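Local coordinates for protein beta-galactosidase (Trichoderma reesei, PDB 3OG2) that probably hydrolyses terminal non-reducing beta-D-galactose residues from beta-D-galactosides, as a member of glycoside hydrolase family 35, at residues 606-610 / 645-649; 557-563 / 580-586; 661-665 / 859-864; 666-670 / 845-849. All coordinates share one frame; numbering follows the deposited sequence.

The four contacts fall into two pairs far apart in the chain. Interactions 1 and 2 have centres 18 Å apart and touch, Thr-610 OG1 packing 4.0 Å from Gly-586 CA; both belong to the region of the eight-stranded mixed sheet, and the glycan carried by Asn-607 in interaction 1 also reaches Asn-557 in interaction 2. Interactions 3 and 4, centres 14 Å apart, follow directly on each other at 665 and 666, and interaction 4 is nested in the chain loop that interaction 3 closes. Between the pairs, the nearest atoms of interactions 1 and 3 are about 27 Å apart, and those of 2 and 4 about 38 Å. All four lie away from the galactose-binding site.

Interaction 1 of 4, residues 606-610 / 645-649; sequences FNVTT and PAIEI. With NAG (2-acetamido-2-deoxy-beta-D-glucopyranose), chain B.
Thr-609 and Ile-647 mark the closest approach of the two backbones, Thr-609 CA lying 5.8 Å from Ile-647 CA. The two loops meet through side chains and a bridging water. Ile-647 does most of the touching. Its CG1 lies anti to the carbonyl carbon (chi1 -57°) and the chain runs on extended (chi2 162°), which carries CD1 over one face of the Phe-606 ring. That methyl sits 4.0 Å from the centroid of the Phe-606 ring, 28° off its normal, a CH-pi contact. The other branch, CG2, meets Thr-609 CG2 at 3.9 Å. Pro-645 CG comes obliquely to Phe-606 CZ at 3.9 Å, so the ring is held by two residues of the 645-649 loop.

The contact joins two loops at the end of the mixed sheet of domain 3, one leading from strand 599-605 to 612-615 and the other leaving strand 641-643; Phe-606 is also backbone-bonded to Leu-982. Asn-607, Val-608 and Thr-609 form an N-glycosylation sequon, and Asn-607 ND2 is bonded covalently to C1 of the NAG at 1.4 Å. Ile-649 CD1 lies 3.8 Å from Phe-606 O. Water 1 donates to both Thr-610 O and Pro-645 O, each at 2.8 Å, spanning the two carbonyls.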
loop_
_atom_site.group_PDB
_atom_site.type_symbol
_atom_site.label_atom_id
_atom_site.label_comp_id
_atom_site.label_asym_id
_atom_site.label_seq_id
_atom_site.Cartn_x
_atom_site.Cartn_y
_atom_site.Cartn_z
ATOM N N PHE A 606 -21.077 -4.807 -7.888
ATOM C CA PHE A 606 -22.133 -3.914 -7.493
ATOM C C PHE A 606 -22.286 -3.882 -5.968
ATOM O O PHE A 606 -22.464 -4.915 -5.318
ATOM C CB PHE A 606 -23.474 -4.400 -8.072
ATOM C CG PHE A 606 -23.413 -4.505 -9.579
ATOM C CD1 PHE A 606 -23.543 -3.359 -10.365
ATOM C CD2 PHE A 606 -23.245 -5.750 -10.186
ATOM C CE1 PHE A 606 -23.505 -3.424 -11.751
ATOM C CE2 PHE A 606 -23.206 -5.808 -11.583
ATOM C CZ PHE A 606 -23.329 -4.668 -12.362
ATOM N N ASN A 607 -22.181 -2.697 -5.367
ATOM C CA ASN A 607 -22.381 -2.622 -3.912
ATOM C C ASN A 607 -23.743 -1.984 -3.598
ATOM O O ASN A 607 -24.176 -2.062 -2.428
ATOM C CB ASN A 607 -21.277 -1.870 -3.181
ATOM C CG ASN A 607 -21.267 -0.372 -3.489
ATOM O OD1 ASN A 607 -21.703 0.061 -4.559
ATOM N ND2 ASN A 607 -20.776 0.397 -2.519
ATOM N N VAL A 608 -24.389 -1.412 -4.602
ATOM C CA VAL A 608 -25.708 -0.825 -4.469
ATOM C C VAL A 608 -26.410 -1.108 -5.791
ATOM O O VAL A 608 -25.819 -1.400 -6.842
ATOM C CB VAL A 608 -25.695 0.682 -4.219
ATOM C CG1 VAL A 608 -25.036 0.971 -2.903
ATOM C CG2 VAL A 608 -25.025 1.426 -5.375
ATOM N N THR A 609 -27.740 -0.992 -5.808
ATOM C CA THR A 609 -28.390 -1.226 -7.113
ATOM C C THR A 609 -28.084 -0.034 -8.003
ATOM O O THR A 609 -27.906 1.129 -7.618
ATOM C CB THR A 609 -29.871 -1.506 -6.934
ATOM O OG1 THR A 609 -30.348 -0.330 -6.331
ATOM C CG2 THR A 609 -30.061 -2.682 -5.995
ATOM N N THR A 610 -27.999 -0.320 -9.310
ATOM C CA THR A 610 -27.727 0.667 -10.350
ATOM C C THR A 610 -28.070 0.060 -11.692
ATOM O O THR A 610 -27.863 -1.144 -11.828
ATOM C CB THR A 610 -26.245 1.084 -10.299
ATOM O OG1 THR A 610 -25.972 1.997 -11.367
ATOM C CG2 THR A 610 -25.326 -0.132 -10.479
ATOM N N PRO A 645 -29.025 -5.285 -14.653
ATOM C CA PRO A 645 -28.630 -6.575 -14.071
ATOM C C PRO A 645 -29.258 -6.756 -12.698
ATOM O O PRO A 645 -29.501 -5.828 -11.898
ATOM C CB PRO A 645 -27.106 -6.489 -13.966
ATOM C CG PRO A 645 -26.787 -5.041 -14.091
ATOM C CD PRO A 645 -27.881 -4.392 -14.897
ATOM N N ALA A 646 -29.505 -8.027 -12.377
ATOM C CA ALA A 646 -29.991 -8.411 -11.051
ATOM C C ALA A 646 -28.949 -8.015 -10.027
ATOM O O ALA A 646 -27.766 -8.318 -10.197
ATOM C CB ALA A 646 -30.243 -9.919 -10.974
ATOM N N ILE A 647 -29.356 -7.310 -9.000
ATOM C CA ILE A 647 -28.476 -6.961 -7.885
ATOM C C ILE A 647 -29.244 -7.185 -6.591
ATOM O O ILE A 647 -30.118 -6.397 -6.264
ATOM C CB ILE A 647 -27.962 -5.500 -7.971
ATOM C CG1 ILE A 647 -27.234 -5.249 -9.299
ATOM C CG2 ILE A 647 -27.131 -5.133 -6.738
ATOM C CD1 ILE A 647 -27.101 -3.782 -9.613
ATOM N N GLU A 648 -28.958 -8.255 -5.896
ATOM C CA GLU A 648 -29.533 -8.477 -4.573
ATOM C C GLU A 648 -28.388 -8.319 -3.582
ATOM O O GLU A 648 -27.340 -8.974 -3.765
ATOM C CB GLU A 648 -30.100 -9.880 -4.513
ATOM C CG GLU A 648 -31.076 -10.176 -5.659
ATOM C CD GLU A 648 -32.476 -10.042 -5.068
ATOM O OE1 GLU A 648 -33.242 -11.031 -5.081
ATOM O OE2 GLU A 648 -32.670 -8.893 -4.600
ATOM N N ILE A 649 -28.538 -7.474 -2.573
ATOM C CA ILE A 649 -27.506 -7.355 -1.521
ATOM C C ILE A 649 -28.087 -8.025 -0.277
ATOM O O ILE A 649 -29.065 -7.513 0.306
ATOM C CB ILE A 649 -27.147 -5.884 -1.271
ATOM C CG1 ILE A 649 -26.715 -5.161 -2.561
ATOM C CG2 ILE A 649 -26.109 -5.705 -0.156
ATOM C CD1 ILE A 649 -25.489 -5.746 -3.236
HETATM C C1 NAG B . -20.890 1.809 -2.642
HETATM C C2 NAG B . -20.803 2.407 -1.206
HETATM C C3 NAG B . -20.839 3.930 -1.272
HETATM C C4 NAG B . -19.652 4.404 -2.182
HETATM C C5 NAG B . -19.751 3.680 -3.548
HETATM C C6 NAG B . -18.506 3.967 -4.387
HETATM C C7 NAG B . -21.981 0.911 0.330
HETATM C C8 NAG B . -23.279 0.623 1.016
HETATM N N2 NAG B . -21.974 1.980 -0.473
HETATM O O3 NAG B . -20.584 4.412 0.058
HETATM O O4 NAG B . -19.865 5.787 -2.451
HETATM O O5 NAG B . -19.704 2.276 -3.296
HETATM O O6 NAG B . -18.766 3.492 -5.704
HETATM O O7 NAG B . -20.995 0.154 0.386
HETATM O O HOH W 1 -29.747 -3.093 -12.332
#

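Interaction 2 of 4, residues 557-563 / 580-586; sequences NYWVPTL and DSVIING
Tyr-558 turns its ring back beside the backbone N (chi1 -79°), while Asn-585 sends CG away from its own N (chi1 168°), and the two settings lay the Asn-585 amide flat over the Tyr-558 ring, planes only 7° apart. Asn-585 CB stands 3.8 Å from the centroid of the Tyr-558 ring, and OD1 of Asn-585 reaches 3.5 Å from CE1 of Tyr-558. Both polar ends have partners outside the pair, Tyr-558 OH with Arg-537 NH1 and Asn-585 ND2 with Glu-613 OE1; the second bond is consistent with holding the amide in its orientation.

Beneath this stack the backbones pair. Trp-559 and Ile-584 form a hydrogen-bonded pair, with Trp-559 N to Ile-584 O at 2.8 Å, a rather bent bond, and Ile-584 N to Trp-559 O at 2.9 Å, nearly straight. Gly-586 N reaches Asn-557 O at 2.8 Å; the backbone angles of Gly-586 would jam a CB against the preceding carbonyl. Pairing resumes beyond Val-560, where Val-582 N meets Pro-561 O at 3.1 Å and Leu-563 N meets Asp-580 O at 3.0 Å from above the carbonyl plane. On the Trp-559 side, Pro-561 CG packs 4.2 Å from Ile-584 CD1.

Trp-559 also makes a cation-pi contact with Lys-363 of helix 357-370. The arrangement is an antiparallel beta pair at the margin of the mixed sheet in domain 3, strand 558-559 being outermost and set against a helix of the TIM-barrel region.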
loop_
_atom_site.group_PDB
_atom_site.type_symbol
_atom_site.label_atom_id
_atom_site.label_comp_id
_atom_site.label_asym_id
_atom_site.label_seq_id
_atom_site.Cartn_x
_atom_site.Cartn_y
_atom_site.Cartn_z
ATOM N N ASN A 557 -18.926 7.593 -11.502
ATOM C CA ASN A 557 -19.494 6.270 -11.777
ATOM C C ASN A 557 -19.288 5.783 -13.196
ATOM O O ASN A 557 -19.867 4.768 -13.575
ATOM C CB ASN A 557 -21.032 6.315 -11.490
ATOM C CG ASN A 557 -21.263 6.652 -10.019
ATOM O OD1 ASN A 557 -20.814 6.033 -9.058
ATOM N ND2 ASN A 557 -22.053 7.712 -9.873
ATOM N N TYR A 558 -18.465 6.456 -13.978
ATOM C CA TYR A 558 -18.136 5.991 -15.327
ATOM C C TYR A 558 -16.825 5.186 -15.322
ATOM O O TYR A 558 -15.953 5.390 -14.450
ATOM C CB TYR A 558 -17.929 7.205 -16.286
ATOM C CG TYR A 558 -19.205 7.842 -16.786
ATOM C CD1 TYR A 558 -20.099 8.486 -15.893
ATOM C CD2 TYR A 558 -19.552 7.871 -18.130
ATOM C CE1 TYR A 558 -21.264 9.085 -16.379
ATOM C CE2 TYR A 558 -20.723 8.465 -18.625
ATOM C CZ TYR A 558 -21.559 9.069 -17.716
ATOM O OH TYR A 558 -22.742 9.657 -18.185
ATOM N N TRP A 559 -16.705 4.306 -16.319
ATOM C CA TRP A 559 -15.611 3.362 -16.385
ATOM C C TRP A 559 -15.203 3.231 -17.829
ATOM O O TRP A 559 -16.044 3.374 -18.731
ATOM C CB TRP A 559 -16.071 1.974 -15.860
ATOM C CG TRP A 559 -16.594 2.031 -14.463
ATOM C CD1 TRP A 559 -17.909 2.205 -14.118
ATOM C CD2 TRP A 559 -15.874 1.935 -13.241
ATOM N NE1 TRP A 559 -18.049 2.210 -12.734
ATOM C CE2 TRP A 559 -16.799 2.058 -12.180
ATOM C CE3 TRP A 559 -14.498 1.770 -12.938
ATOM C CZ2 TRP A 559 -16.441 2.009 -10.828
ATOM C CZ3 TRP A 559 -14.167 1.724 -11.590
ATOM C CH2 TRP A 559 -15.090 1.837 -10.558
ATOM N N VAL A 560 -13.924 2.913 -18.058
ATOM C CA VAL A 560 -13.447 2.763 -19.425
ATOM C C VAL A 560 -12.612 1.503 -19.553
ATOM O O VAL A 560 -11.379 1.534 -19.752
ATOM C CB VAL A 560 -12.637 3.992 -19.879
ATOM C CG1 VAL A 560 -12.449 3.965 -21.392
ATOM C CG2 VAL A 560 -13.291 5.315 -19.469
ATOM N N PRO A 561 -13.244 0.332 -19.471
ATOM C CA PRO A 561 -12.495 -0.925 -19.678
ATOM C C PRO A 561 -12.027 -1.010 -21.129
ATOM O O PRO A 561 -12.689 -0.562 -22.060
ATOM C CB PRO A 561 -13.584 -2.008 -19.365
ATOM C CG PRO A 561 -14.849 -1.303 -19.810
ATOM C CD PRO A 561 -14.679 0.110 -19.271
ATOM N N THR A 562 -10.835 -1.600 -21.278
ATOM C CA THR A 562 -10.222 -1.699 -22.609
ATOM C C THR A 562 -10.643 -3.004 -23.282
ATOM O O THR A 562 -10.845 -4.046 -22.627
ATOM C CB THR A 562 -8.696 -1.622 -22.498
ATOM O OG1 THR A 562 -8.226 -2.699 -21.650
ATOM C CG2 THR A 562 -8.260 -0.298 -21.889
ATOM N N LEU A 563 -10.788 -2.984 -24.583
ATOM C CA LEU A 563 -11.087 -4.203 -25.332
ATOM C C LEU A 563 -9.836 -5.035 -25.561
ATOM O O LEU A 563 -8.787 -4.532 -26.005
ATOM C CB LEU A 563 -11.652 -3.796 -26.712
ATOM C CG LEU A 563 -13.096 -3.319 -26.670
ATOM C CD1 LEU A 563 -13.515 -2.721 -28.002
ATOM C CD2 LEU A 563 -14.047 -4.499 -26.372
ATOM N N ASP A 580 -8.563 0.967 -27.685
ATOM C CA ASP A 580 -9.947 0.589 -27.971
ATOM C C ASP A 580 -10.619 0.264 -26.647
ATOM O O ASP A 580 -10.016 -0.367 -25.754
ATOM C CB ASP A 580 -9.958 -0.648 -28.868
ATOM C CG ASP A 580 -9.462 -0.371 -30.268
ATOM O OD1 ASP A 580 -9.229 0.789 -30.628
ATOM O OD2 ASP A 580 -9.308 -1.380 -31.004
ATOM N N SER A 581 -11.847 0.699 -26.487
ATOM C CA SER A 581 -12.503 0.602 -25.185
ATOM C C SER A 581 -14.037 0.508 -25.337
ATOM O O SER A 581 -14.527 0.629 -26.463
ATOM C CB SER A 581 -12.160 1.839 -24.347
ATOM O OG SER A 581 -12.828 2.986 -24.882
ATOM N N VAL A 582 -14.725 0.319 -24.228
ATOM C CA VAL A 582 -16.161 0.593 -24.173
ATOM C C VAL A 582 -16.333 1.462 -22.937
ATOM O O VAL A 582 -15.583 1.333 -21.948
ATOM C CB VAL A 582 -17.035 -0.662 -24.074
ATOM C CG1 VAL A 582 -16.771 -1.626 -25.231
ATOM C CG2 VAL A 582 -16.815 -1.362 -22.745
ATOM N N ILE A 583 -17.258 2.385 -22.990
ATOM C CA ILE A 583 -17.495 3.301 -21.893
ATOM C C ILE A 583 -18.741 2.828 -21.147
ATOM O O ILE A 583 -19.747 2.554 -21.800
ATOM C CB ILE A 583 -17.677 4.748 -22.376
ATOM C CG1 ILE A 583 -16.411 5.260 -23.096
ATOM C CG2 ILE A 583 -18.063 5.662 -21.229
ATOM C CD1 ILE A 583 -16.589 6.541 -23.868
ATOM N N ILE A 584 -18.628 2.678 -19.823
ATOM C CA ILE A 584 -19.789 2.166 -19.072
ATOM C C ILE A 584 -20.111 3.152 -17.965
ATOM O O ILE A 584 -19.233 3.530 -17.175
ATOM C CB ILE A 584 -19.520 0.747 -18.522
ATOM C CG1 ILE A 584 -19.287 -0.228 -19.678
ATOM C CG2 ILE A 584 -20.650 0.300 -17.567
ATOM C CD1 ILE A 584 -19.019 -1.673 -19.338
ATOM N N ASN A 585 -21.390 3.543 -17.904
ATOM C CA ASN A 585 -21.869 4.422 -16.832
ATOM C C ASN A 585 -22.635 3.562 -15.818
ATOM O O ASN A 585 -23.725 3.032 -16.193
ATOM C CB ASN A 585 -22.744 5.507 -17.448
ATOM C CG ASN A 585 -23.537 6.296 -16.436
ATOM O OD1 ASN A 585 -23.167 6.366 -15.263
ATOM N ND2 ASN A 585 -24.652 6.877 -16.916
ATOM N N GLY A 586 -22.107 3.427 -14.621
ATOM C CA GLY A 586 -22.762 2.679 -13.571
ATOM C C GLY A 586 -21.833 1.608 -13.047
ATOM O O GLY A 586 -20.928 1.089 -13.741
HETATM O O HOH W 2 -7.797 -2.004 -26.266
#

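Interaction 3 of 4, residues 661-665 / 859-864; sequences KWYKV and LSDFTH
A single antiparallel bridge between Lys-664 and Thr-863 ties the loop 859-864 to strand 663-666, an outermost strand of a five-stranded antiparallel sheet. Lys-664 N donates to Thr-863 O at 2.9 Å and Thr-863 N to Lys-664 O at 2.8 Å, both bonds lying in the carbonyl plane.

Tyr-663 carries the largest share of the packing. Leu-859 CD1 lies over one face of its ring, 4.0 Å from the centroid of the Tyr-663 ring, while His-864 CB approaches Tyr-663 CE2 obliquely at 3.7 Å. Tyr-663 CB rests on Phe-862 CD2, and Tyr-663 OH accepts from Lys-661 NZ at 2.8 Å. Lys-661 gets there by an extended chain that starts with CG trans to its backbone N (chi1 -175°); on the way its CE passes over the centre of the His-864 ring, 3.6 Å from the centroid of that ring and 9° off the normal. Val-665 CG1 covers a face of Phe-862, 4.0 Å from the centroid of the Phe-862 ring. Cutting Tyr-663 back to alanine would probably leave Leu-859 CD1 without its ring face and let the Lys-661 ammonium swing.

Across the strand's other edge, Tyr-663 and Val-665 bond to Ala-888 and Phe-886 of strand 883-894, while Trp-662 packs on strands 883-894 and 953-962.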
loop_
_atom_site.group_PDB
_atom_site.type_symbol
_atom_site.label_atom_id
_atom_site.label_comp_id
_atom_site.label_asym_id
_atom_site.label_seq_id
_atom_site.Cartn_x
_atom_site.Cartn_y
_atom_site.Cartn_z
ATOM N N LYS A 661 -16.637 -22.356 20.964
ATOM C CA LYS A 661 -16.125 -23.228 22.043
ATOM C C LYS A 661 -14.631 -22.949 22.191
ATOM O O LYS A 661 -13.788 -23.441 21.411
ATOM C CB LYS A 661 -16.406 -24.684 21.701
ATOM C CG LYS A 661 -16.028 -25.611 22.810
ATOM C CD LYS A 661 -16.475 -27.049 22.559
ATOM C CE LYS A 661 -16.091 -27.882 23.777
ATOM N NZ LYS A 661 -15.992 -29.326 23.484
ATOM N N TRP A 662 -14.281 -22.108 23.131
ATOM C CA TRP A 662 -12.907 -21.665 23.344
ATOM C C TRP A 662 -12.125 -22.665 24.213
ATOM O O TRP A 662 -12.639 -23.153 25.207
ATOM C CB TRP A 662 -12.845 -20.306 24.049
ATOM C CG TRP A 662 -13.246 -19.194 23.107
ATOM C CD1 TRP A 662 -14.473 -18.606 23.027
ATOM C CD2 TRP A 662 -12.431 -18.552 22.120
ATOM N NE1 TRP A 662 -14.477 -17.629 22.051
ATOM C CE2 TRP A 662 -13.224 -17.568 21.465
ATOM C CE3 TRP A 662 -11.097 -18.730 21.728
ATOM C CZ2 TRP A 662 -12.716 -16.761 20.447
ATOM C CZ3 TRP A 662 -10.580 -17.937 20.724
ATOM C CH2 TRP A 662 -11.367 -16.966 20.088
ATOM N N TYR A 663 -10.883 -22.899 23.810
ATOM C CA TYR A 663 -9.953 -23.727 24.545
ATOM C C TYR A 663 -8.804 -22.842 24.987
ATOM O O TYR A 663 -8.405 -21.965 24.244
ATOM C CB TYR A 663 -9.410 -24.857 23.659
ATOM C CG TYR A 663 -10.465 -25.914 23.391
ATOM C CD1 TYR A 663 -11.416 -25.822 22.374
ATOM C CD2 TYR A 663 -10.504 -27.054 24.192
ATOM C CE1 TYR A 663 -12.350 -26.846 22.196
ATOM C CE2 TYR A 663 -11.424 -28.064 24.015
ATOM C CZ TYR A 663 -12.339 -27.942 23.006
ATOM O OH TYR A 663 -13.245 -28.971 22.881
ATOM N N LYS A 664 -8.241 -23.136 26.155
ATOM C CA LYS A 664 -7.159 -22.313 26.699
ATOM C C LYS A 664 -5.931 -23.138 27.029
ATOM O O LYS A 664 -6.070 -24.276 27.498
ATOM C CB LYS A 664 -7.696 -21.644 27.968
ATOM C CG LYS A 664 -6.682 -20.811 28.752
ATOM C CD LYS A 664 -7.271 -20.386 30.091
ATOM C CE LYS A 664 -6.311 -19.522 30.878
ATOM N NZ LYS A 664 -6.408 -19.689 32.353
ATOM N N VAL A 665 -4.760 -22.526 26.861
ATOM C CA VAL A 665 -3.520 -23.145 27.333
ATOM C C VAL A 665 -2.671 -22.059 27.997
ATOM O O VAL A 665 -2.610 -20.933 27.503
ATOM C CB VAL A 665 -2.805 -23.906 26.208
ATOM C CG1 VAL A 665 -2.308 -23.003 25.091
ATOM C CG2 VAL A 665 -1.607 -24.693 26.773
ATOM N N LEU A 859 -6.101 -30.501 21.068
ATOM C CA LEU A 859 -6.948 -29.932 22.115
ATOM C C LEU A 859 -6.744 -30.601 23.463
ATOM O O LEU A 859 -7.084 -30.016 24.505
ATOM C CB LEU A 859 -8.423 -29.991 21.650
ATOM C CG LEU A 859 -8.739 -29.201 20.377
ATOM C CD1 LEU A 859 -10.216 -29.115 20.051
ATOM C CD2 LEU A 859 -8.238 -27.773 20.509
ATOM N N SER A 860 -6.197 -31.816 23.500
ATOM C CA SER A 860 -5.910 -32.449 24.787
ATOM C C SER A 860 -4.880 -31.691 25.603
ATOM O O SER A 860 -4.677 -31.878 26.825
ATOM C CB SER A 860 -5.436 -33.891 24.511
ATOM O OG SER A 860 -4.187 -33.858 23.823
ATOM N N ASP A 861 -4.149 -30.790 24.946
ATOM C CA ASP A 861 -3.150 -29.995 25.666
ATOM C C ASP A 861 -3.770 -28.715 26.208
ATOM O O ASP A 861 -3.108 -27.957 26.927
ATOM C CB ASP A 861 -1.973 -29.682 24.739
ATOM C CG ASP A 861 -1.171 -30.930 24.410
ATOM O OD1 ASP A 861 -0.705 -31.593 25.368
ATOM O OD2 ASP A 861 -1.014 -31.239 23.204
ATOM N N PHE A 862 -5.015 -28.477 25.855
ATOM C CA PHE A 862 -5.745 -27.286 26.280
ATOM C C PHE A 862 -6.806 -27.664 27.318
ATOM O O PHE A 862 -7.015 -28.846 27.542
ATOM C CB PHE A 862 -6.469 -26.677 25.094
ATOM C CG PHE A 862 -5.601 -26.033 24.033
ATOM C CD1 PHE A 862 -4.674 -26.761 23.295
ATOM C CD2 PHE A 862 -5.745 -24.661 23.792
ATOM C CE1 PHE A 862 -3.919 -26.097 22.299
ATOM C CE2 PHE A 862 -5.020 -24.038 22.769
ATOM C CZ PHE A 862 -4.113 -24.764 22.024
ATOM N N THR A 863 -7.421 -26.658 27.908
ATOM C CA THR A 863 -8.494 -26.814 28.878
ATOM C C THR A 863 -9.755 -26.179 28.283
ATOM O O THR A 863 -9.672 -25.233 27.520
ATOM C CB THR A 863 -8.175 -26.075 30.181
ATOM O OG1 THR A 863 -7.287 -26.950 30.916
ATOM C CG2 THR A 863 -9.396 -25.854 31.035
ATOM N N HIS A 864 -10.923 -26.682 28.612
ATOM C CA HIS A 864 -12.182 -26.094 28.205
ATOM C C HIS A 864 -13.057 -26.011 29.456
ATOM O O HIS A 864 -13.097 -26.998 30.193
ATOM C CB HIS A 864 -12.939 -26.899 27.146
ATOM C CG HIS A 864 -14.280 -26.281 26.846
ATOM N ND1 HIS A 864 -15.473 -26.820 27.286
ATOM C CD2 HIS A 864 -14.570 -25.135 26.136
ATOM C CE1 HIS A 864 -16.464 -26.020 26.850
ATOM N NE2 HIS A 864 -15.938 -25.007 26.161
#

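Interaction 4 of 4, residues 666-670 / 845-849; sequences DSLPE and LFFER
Phe-846 opens the short helix 846-850, with Leu-845 at its N-cap, and lays its ring against the turn 666-670, where Asp-666 OD1 takes the N-H of Leu-668 in an Asx turn. With CG trans to the backbone N (chi1 168°), the Phe-846 side chain leaves the helix toward that turn. Its CB lies 3.6 Å from Ser-667 O. Further out, CD1 of Phe-846 meets Pro-669 CG at 3.5 Å, the proline carbon sitting over the ring face in a CH-pi contact, while CD2 of Phe-846 comes 3.6 Å from Asp-666 O. The tip, CZ of Phe-846, is still 4.2 Å from Pro-669 CG.

Ser-667 OG accepts from Phe-847 N at 3.0 Å, using an N-H of the helix's first turn. Arg-849 grips one oxygen end-on with two nitrogens: NH1 lies 3.0 Å and NH2 2.9 Å from Glu-670 OE2, the guanidinium and carboxylate planes 80° apart. NH2 also forms a salt bridge with the C-terminal carboxylate of Tyr-1003. An alanine in place of Arg-849 would probably leave two buried or terminal carboxylates, Glu-670 and Tyr-1003, without this shared positive mate. Water 3 accepts from Phe-846 N at 2.8 Å and donates to both Ser-667 O and Glu-670 OE2.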
loop_
_atom_site.group_PDB
_atom_site.type_symbol
_atom_site.label_atom_id
_atom_site.label_comp_id
_atom_site.label_asym_id
_atom_site.label_seq_id
_atom_site.Cartn_x
_atom_site.Cartn_y
_atom_site.Cartn_z
ATOM N N ASP A 666 -2.030 -22.400 29.120
ATOM C CA ASP A 666 -1.053 -21.463 29.716
ATOM C C ASP A 666 0.110 -21.291 28.779
ATOM O O ASP A 666 0.714 -22.285 28.366
ATOM C CB ASP A 666 -0.605 -22.068 31.034
ATOM C CG ASP A 666 0.299 -21.137 31.836
ATOM O OD1 ASP A 666 0.694 -20.032 31.426
ATOM O OD2 ASP A 666 0.598 -21.552 32.981
ATOM N N SER A 667 0.397 -20.040 28.438
ATOM C CA SER A 667 1.538 -19.820 27.572
ATOM C C SER A 667 2.691 -19.147 28.306
ATOM O O SER A 667 3.575 -18.573 27.677
ATOM C CB SER A 667 1.137 -19.002 26.347
ATOM O OG SER A 667 2.236 -18.929 25.399
ATOM N N LEU A 668 2.719 -19.278 29.632
ATOM C CA LEU A 668 3.935 -18.965 30.384
ATOM C C LEU A 668 4.240 -20.089 31.371
ATOM O O LEU A 668 4.394 -19.900 32.597
ATOM C CB LEU A 668 3.763 -17.599 31.037
ATOM C CG LEU A 668 5.066 -16.935 31.493
ATOM C CD1 LEU A 668 6.003 -16.588 30.331
ATOM C CD2 LEU A 668 4.709 -15.680 32.334
ATOM N N PRO A 669 4.390 -21.327 30.887
ATOM C CA PRO A 669 4.737 -22.431 31.787
ATOM C C PRO A 669 6.140 -22.272 32.379
ATOM O O PRO A 669 6.470 -22.918 33.360
ATOM C CB PRO A 669 4.729 -23.638 30.864
ATOM C CG PRO A 669 5.058 -23.097 29.495
ATOM C CD PRO A 669 4.286 -21.798 29.468
ATOM N N GLU A 670 6.938 -21.374 31.780
ATOM C CA GLU A 670 8.311 -21.146 32.210
ATOM C C GLU A 670 8.377 -20.785 33.682
ATOM O O GLU A 670 9.397 -21.050 34.335
ATOM C CB GLU A 670 8.902 -19.940 31.452
ATOM C CG GLU A 670 9.148 -20.238 29.981
ATOM C CD GLU A 670 7.997 -20.062 29.039
ATOM O OE1 GLU A 670 6.835 -19.908 29.474
ATOM O OE2 GLU A 670 8.207 -20.060 27.789
ATOM N N LEU A 845 6.798 -16.904 22.065
ATOM C CA LEU A 845 5.980 -17.334 23.180
ATOM C C LEU A 845 5.731 -18.859 23.119
ATOM O O LEU A 845 5.723 -19.448 22.046
ATOM C CB LEU A 845 4.621 -16.622 23.119
ATOM C CG LEU A 845 4.663 -15.124 23.490
ATOM C CD1 LEU A 845 3.344 -14.457 23.159
ATOM C CD2 LEU A 845 5.040 -14.913 24.951
ATOM N N PHE A 846 5.544 -19.477 24.295
ATOM C CA PHE A 846 5.425 -20.917 24.359
ATOM C C PHE A 846 4.421 -21.462 23.369
ATOM O O PHE A 846 4.712 -22.431 22.650
ATOM C CB PHE A 846 5.019 -21.324 25.787
ATOM C CG PHE A 846 4.589 -22.761 25.938
ATOM C CD1 PHE A 846 5.589 -23.742 26.047
ATOM C CD2 PHE A 846 3.249 -23.102 25.980
ATOM C CE1 PHE A 846 5.180 -25.064 26.177
ATOM C CE2 PHE A 846 2.843 -24.420 26.112
ATOM C CZ PHE A 846 3.837 -25.398 26.215
ATOM N N PHE A 847 3.230 -20.866 23.276
ATOM C CA PHE A 847 2.239 -21.489 22.351
ATOM C C PHE A 847 2.736 -21.467 20.903
ATOM O O PHE A 847 2.438 -22.403 20.119
ATOM C CB PHE A 847 0.850 -20.853 22.451
ATOM C CG PHE A 847 0.752 -19.465 21.805
ATOM C CD1 PHE A 847 0.261 -19.359 20.521
ATOM C CD2 PHE A 847 1.145 -18.316 22.460
ATOM C CE1 PHE A 847 0.133 -18.150 19.846
ATOM C CE2 PHE A 847 1.020 -17.072 21.822
ATOM C CZ PHE A 847 0.537 -16.998 20.518
ATOM N N GLU A 848 3.467 -20.403 20.504
ATOM C CA GLU A 848 4.008 -20.316 19.134
ATOM C C GLU A 848 5.090 -21.367 18.913
ATOM O O GLU A 848 5.133 -22.021 17.869
ATOM C CB GLU A 848 4.598 -18.895 18.914
ATOM C CG GLU A 848 3.563 -17.787 19.075
ATOM C CD GLU A 848 4.184 -16.410 18.872
ATOM O OE1 GLU A 848 4.960 -15.923 19.763
ATOM O OE2 GLU A 848 3.868 -15.804 17.815
ATOM N N ARG A 849 5.981 -21.505 19.937
ATOM C CA ARG A 849 7.066 -22.455 19.780
ATOM C C ARG A 849 6.510 -23.856 19.576
ATOM O O ARG A 849 7.099 -24.647 18.833
ATOM C CB ARG A 849 7.977 -22.471 21.024
ATOM C CG ARG A 849 8.602 -21.077 21.275
ATOM C CD ARG A 849 9.683 -21.168 22.337
ATOM N NE ARG A 849 9.354 -21.837 23.594
ATOM C CZ ARG A 849 9.092 -21.283 24.767
ATOM N NH1 ARG A 849 9.004 -19.966 24.939
ATOM N NH2 ARG A 849 8.883 -22.055 25.822
HETATM O O HOH W 3 6.223 -18.297 26.733
#